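Local coordinates for protein eEF1A lysine and N-terminal methyltransferase (Homo sapiens, PDB 5WCJ) that methylates the elongation factor eEF1A at the N terminus of eEF1A through the C-terminal methyltransferase domain, the part described here, and at a lysine through the enzyme's N-terminal domain, at residues S174-L179 with P184-R189; S107-G112 with V150-T155. All blocks are in the same frame, centred on the assembly; numbering follows the deposited sequence.

Interaction 1 of 2, residues S174-L179 with P184-R189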
loop_
_atom_site.group_PDB
_atom_site.type_symbol
_atom_site.label_atom_id
_atom_site.label_comp_id
_atom_site.label_asym_id
_atom_site.label_seq_id
_atom_site.Cartn_x
_atom_site.Cartn_y
_atom_site.Cartn_z
ATOM N N SER A 174 18.509 -5.272 10.990
ATOM C CA SER A 174 19.176 -4.592 9.873
ATOM C C SER A 174 18.165 -3.954 8.904
ATOM O O SER A 174 18.328 -2.802 8.476
ATOM C CB SER A 174 20.069 -5.561 9.098
ATOM O OG SER A 174 21.066 -6.124 9.941
ATOM N N VAL A 175 17.113 -4.700 8.579
ATOM C CA VAL A 175 16.030 -4.182 7.722
ATOM C C VAL A 175 15.392 -2.947 8.350
ATOM O O VAL A 175 15.250 -1.905 7.691
ATOM C CB VAL A 175 14.954 -5.264 7.457
ATOM C CG1 VAL A 175 13.690 -4.682 6.844
ATOM C CG2 VAL A 175 15.514 -6.364 6.567
ATOM N N LEU A 176 14.977 -3.067 9.616
ATOM C CA LEU A 176 14.367 -1.956 10.334
ATOM C C LEU A 176 15.276 -0.728 10.431
ATOM O O LEU A 176 14.801 0.405 10.254
ATOM C CB LEU A 176 13.922 -2.371 11.739
ATOM C CG LEU A 176 12.681 -3.247 11.833
ATOM C CD1 LEU A 176 12.460 -3.692 13.282
ATOM C CD2 LEU A 176 11.465 -2.512 11.299
ATOM N N ALA A 177 16.557 -0.951 10.687
ATOM C CA ALA A 177 17.528 0.162 10.758
ATOM C C ALA A 177 17.641 0.893 9.419
ATOM O O ALA A 177 17.652 2.128 9.366
ATOM C CB ALA A 177 18.897 -0.328 11.213
ATOM N N GLY A 178 17.715 0.126 8.342
ATOM C CA GLY A 178 17.764 0.688 6.983
ATOM C C GLY A 178 16.505 1.448 6.606
ATOM O O GLY A 178 16.577 2.526 5.993
ATOM N N LEU A 179 15.340 0.902 6.959
ATOM C CA LEU A 179 14.091 1.606 6.721
ATOM C C LEU A 179 14.070 2.959 7.443
ATOM O O LEU A 179 13.696 3.976 6.853
ATOM C CB LEU A 179 12.873 0.809 7.161
ATOM C CG LEU A 179 12.403 -0.206 6.136
ATOM C CD1 LEU A 179 11.547 -1.232 6.849
ATOM C CD2 LEU A 179 11.633 0.454 5.005
ATOM N N PRO A 184 12.437 8.325 8.649
ATOM C CA PRO A 184 12.743 8.398 10.090
ATOM C C PRO A 184 11.548 8.282 11.046
ATOM O O PRO A 184 11.738 7.996 12.227
ATOM C CB PRO A 184 13.507 9.727 10.248
ATOM C CG PRO A 184 13.436 10.432 8.942
ATOM C CD PRO A 184 12.912 9.499 7.887
ATOM N N LEU A 185 10.328 8.452 10.558
ATOM C CA LEU A 185 9.162 8.204 11.381
ATOM C C LEU A 185 8.652 6.804 11.031
ATOM O O LEU A 185 8.211 6.590 9.900
ATOM C CB LEU A 185 8.121 9.264 11.100
ATOM C CG LEU A 185 6.825 9.191 11.895
ATOM C CD1 LEU A 185 7.112 9.255 13.380
ATOM C CD2 LEU A 185 5.865 10.293 11.481
ATOM N N LEU A 186 8.763 5.876 11.984
ATOM C CA LEU A 186 8.367 4.488 11.824
ATOM C C LEU A 186 7.332 4.162 12.888
ATOM O O LEU A 186 7.503 4.540 14.069
ATOM C CB LEU A 186 9.571 3.589 12.046
ATOM C CG LEU A 186 9.925 2.563 10.972
ATOM C CD1 LEU A 186 10.086 3.212 9.599
ATOM C CD2 LEU A 186 11.206 1.838 11.375
ATOM N N TYR A 187 6.239 3.531 12.462
ATOM C CA TYR A 187 5.299 2.874 13.354
ATOM C C TYR A 187 5.222 1.407 12.977
ATOM O O TYR A 187 5.447 1.039 11.809
ATOM C CB TYR A 187 3.919 3.467 13.237
ATOM C CG TYR A 187 3.828 4.953 13.477
ATOM C CD1 TYR A 187 3.766 5.467 14.779
ATOM C CD2 TYR A 187 3.746 5.854 12.408
ATOM C CE1 TYR A 187 3.643 6.826 15.000
ATOM C CE2 TYR A 187 3.630 7.223 12.622
ATOM C CZ TYR A 187 3.558 7.698 13.931
ATOM O OH TYR A 187 3.443 9.046 14.156
ATOM N N VAL A 188 4.826 0.579 13.948
ATOM C CA VAL A 188 4.830 -0.873 13.795
ATOM C C VAL A 188 3.537 -1.447 14.373
ATOM O O VAL A 188 3.125 -1.057 15.481
ATOM C CB VAL A 188 6.038 -1.524 14.498
ATOM C CG1 VAL A 188 5.970 -3.047 14.371
ATOM C CG2 VAL A 188 7.355 -0.981 13.951
ATOM N N ARG A 189 2.929 -2.380 13.643
ATOM C CA ARG A 189 1.797 -3.144 14.137
ATOM C C ARG A 189 2.073 -4.624 13.992
ATOM O O ARG A 189 2.262 -5.086 12.872
ATOM C CB ARG A 189 0.518 -2.768 13.403
ATOM C CG ARG A 189 -0.722 -3.424 14.020
ATOM C CD ARG A 189 -2.039 -2.940 13.514
ATOM N NE ARG A 189 -2.087 -1.492 13.487
ATOM C CZ ARG A 189 -3.166 -0.775 13.232
ATOM N NH1 ARG A 189 -4.328 -1.357 12.982
ATOM N NH2 ARG A 189 -3.056 0.550 13.222
#
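Leu186 reaches from strand 185-190 to helix 169-182 and meets it with both of its terminal methyls, CD1 and CD2. Its side chain has two deposited conformers; the distances here hold for one, whose chi1 of -127° is not staggered, so the exact fit is doubtful. In that copy, CD2 of Leu186 lies 4.0 Å from the backbone O of Leu176 and 4.4 Å from CD2 of Leu176, while CD1 of Leu186 stands 4.4 Å from CB of Leu179. No hydrogen bond crosses the contact; it is van der Waals packing burying 155 Å² in total. The Leu179 side is the more enclosed, because Leu179 is buried and packs on Leu199, Phe160 and Leu162 of strands 197-202 and 158-164. The looser side lies toward exposed Val188, whose CB is directed at the helix but whose side chain comes no closer than 5.1 Å. Strand 185-190 is outermost in the sheet and pairs with strand 197-202, on which Leu176 and Leu186 also rest, through Leu199 and Cys201. A helix packed over the sheet and followed directly by an edge strand belongs to the Rossmann-like methyltransferase fold, with its 3-2-1-4-5-7-6 strand order.

Interaction 2 of 2, residues S107-G112 with V150-T155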
loop_
_atom_site.group_PDB
_atom_site.type_symbol
_atom_site.label_atom_id
_atom_site.label_comp_id
_atom_site.label_asym_id
_atom_site.label_seq_id
_atom_site.Cartn_x
_atom_site.Cartn_y
_atom_site.Cartn_z
ATOM N N SER A 107 11.891 2.418 -12.853
ATOM C CA SER A 107 11.460 3.197 -14.046
ATOM C C SER A 107 10.703 4.441 -13.679
ATOM O O SER A 107 10.992 5.510 -14.210
ATOM C CB SER A 107 10.592 2.368 -14.995
ATOM O OG SER A 107 11.326 1.254 -15.449
ATOM N N LEU A 108 9.745 4.322 -12.752
ATOM C CA LEU A 108 8.987 5.480 -12.303
ATOM C C LEU A 108 9.866 6.540 -11.673
ATOM O O LEU A 108 9.671 7.716 -11.931
ATOM C CB LEU A 108 7.920 5.102 -11.269
ATOM C CG LEU A 108 6.741 4.242 -11.701
ATOM C CD1 LEU A 108 5.815 4.059 -10.491
ATOM C CD2 LEU A 108 6.032 4.853 -12.904
ATOM N N ALA A 109 10.804 6.122 -10.824
ATOM C CA ALA A 109 11.703 7.045 -10.143
ATOM C C ALA A 109 12.645 7.767 -11.119
ATOM O O ALA A 109 13.039 8.886 -10.852
ATOM C CB ALA A 109 12.508 6.319 -9.083
ATOM N N GLY A 110 12.972 7.132 -12.242
ATOM C CA GLY A 110 13.744 7.767 -13.314
ATOM C C GLY A 110 12.950 8.663 -14.270
ATOM O O GLY A 110 13.514 9.150 -15.245
ATOM N N GLY A 111 11.665 8.915 -13.998
ATOM C CA GLY A 111 10.805 9.693 -14.901
ATOM C C GLY A 111 11.004 11.207 -14.967
ATOM O O GLY A 111 10.303 11.879 -15.730
ATOM N N GLY A 112 11.933 11.748 -14.170
ATOM C CA GLY A 112 12.266 13.178 -14.179
ATOM C C GLY A 112 11.324 13.986 -13.306
ATOM O O GLY A 112 10.868 13.505 -12.270
ATOM N N VAL A 150 11.962 4.627 -3.735
ATOM C CA VAL A 150 10.601 4.659 -3.154
ATOM C C VAL A 150 10.319 6.055 -2.586
ATOM O O VAL A 150 9.284 6.668 -2.855
ATOM C CB VAL A 150 10.408 3.570 -2.080
ATOM C CG1 VAL A 150 9.051 3.676 -1.407
ATOM C CG2 VAL A 150 10.599 2.168 -2.676
ATOM N N LYS A 151 11.248 6.569 -1.809
ATOM C CA LYS A 151 11.087 7.901 -1.248
ATOM C C LYS A 151 10.864 8.944 -2.332
ATOM O O LYS A 151 10.066 9.863 -2.149
ATOM C CB LYS A 151 12.318 8.255 -0.399
ATOM C CG LYS A 151 12.349 9.699 0.113
ATOM C CD LYS A 151 13.655 9.999 0.836
ATOM C CE LYS A 151 13.899 11.502 0.904
ATOM N NZ LYS A 151 14.989 11.828 1.871
ATOM N N SER A 152 11.559 8.803 -3.459
ATOM C CA SER A 152 11.483 9.796 -4.533
ATOM C C SER A 152 10.101 9.849 -5.220
ATOM O O SER A 152 9.781 10.864 -5.834
ATOM C CB SER A 152 12.629 9.617 -5.560
ATOM O OG SER A 152 12.350 8.598 -6.503
ATOM N N ILE A 153 9.282 8.789 -5.100
ATOM C CA ILE A 153 7.946 8.781 -5.669
ATOM C C ILE A 153 6.827 8.873 -4.657
ATOM O O ILE A 153 5.671 8.626 -5.004
ATOM C CB ILE A 153 7.708 7.597 -6.639
ATOM C CG1 ILE A 153 7.936 6.220 -5.981
ATOM C CG2 ILE A 153 8.588 7.779 -7.878
ATOM C CD1 ILE A 153 7.305 5.081 -6.765
ATOM N N LEU A 154 7.157 9.240 -3.427
ATOM C CA LEU A 154 6.165 9.385 -2.377
ATOM C C LEU A 154 5.979 10.884 -2.138
ATOM O O LEU A 154 6.936 11.636 -2.130
ATOM C CB LEU A 154 6.631 8.679 -1.097
ATOM C CG LEU A 154 5.641 8.565 0.068
ATOM C CD1 LEU A 154 4.524 7.566 -0.195
ATOM C CD2 LEU A 154 6.358 8.194 1.354
ATOM N N THR A 155 4.757 11.296 -1.877
ATOM C CA THR A 155 4.523 12.687 -1.439
ATOM C C THR A 155 5.205 12.928 -0.074
ATOM O O THR A 155 5.396 11.985 0.713
ATOM C CB THR A 155 3.035 13.019 -1.317
ATOM O OG1 THR A 155 2.449 12.177 -0.324
ATOM C CG2 THR A 155 2.326 12.848 -2.649
#
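Ala109 and Ser152 make the closest approach between the two helix ends: CB of the alanine lies 3.4 Å from OG of the serine, a methyl group against a hydroxyl oxygen. Beside them, Ile153 sends its two branches to different partners. The CG2 methyl sits 3.9 Å from CA of Ala109 and 4.0 Å from its backbone N, touching the last helical turn at the main chain, whereas CD1 comes within 4.1 Å of CD1 of Leu108. The Leu108 and Ile153 side chains cross at about a right angle, and their closest meeting is between the two CD1 methyls. Torsions account for this split: in Ile153, CG1 lies between the backbone N and the carbonyl carbon (chi1 58°), which places CG2 opposite the carbonyl carbon and available to Ala109.

The next shell fixes these groups. Ser152 OG is hydrogen-bonded to O of Lys149, one helical turn back, which satisfies the hydroxyl, so its approach to the Ala109 methyl is van der Waals contact. Arg115 bonds the backbone of both segments, through NE to O of Ser152 and through NH1 to O of Gly112, the latter in a poorly ordered region. Leu108 also packs on Pro116 and Tyr118, and Ile153 is tied by its backbone to Tyr118 at the start of strand 118-123. Beyond Ala109, Gly110 is the first residue to leave helical geometry, and Gly111 and Gly112 are exposed.

With no hydrogen bond directly between the segments and 151 Å² buried in total, the union of helix 101-109 with the end of helix 144-152 is mainly van der Waals contact, with Arg115 hydrogen-bonded to both backbones, which would tie the two ends together.

Overall arrangement
The two contacts are separate: their centres are about 20 Å apart, their nearest atoms about 7 Å, and they do not touch. They follow one another along the chain, with 150-155 of interaction 2 ending before 174-179 of interaction 1 begins, and strand 158-164 running between them. In the sheet that strand sits between 118-123 and 197-202; interaction 1 borders the outermost strand 185-190, and interaction 2 joins two helix ends near strand 118-123. In interaction 2 the side chain of Leu108 is about 12 Å from bound S-adenosyl-L-homocysteine, too far to touch it. Interaction 1, made of apolar contacts at the sheet edge, is packing within the methyltransferase fold.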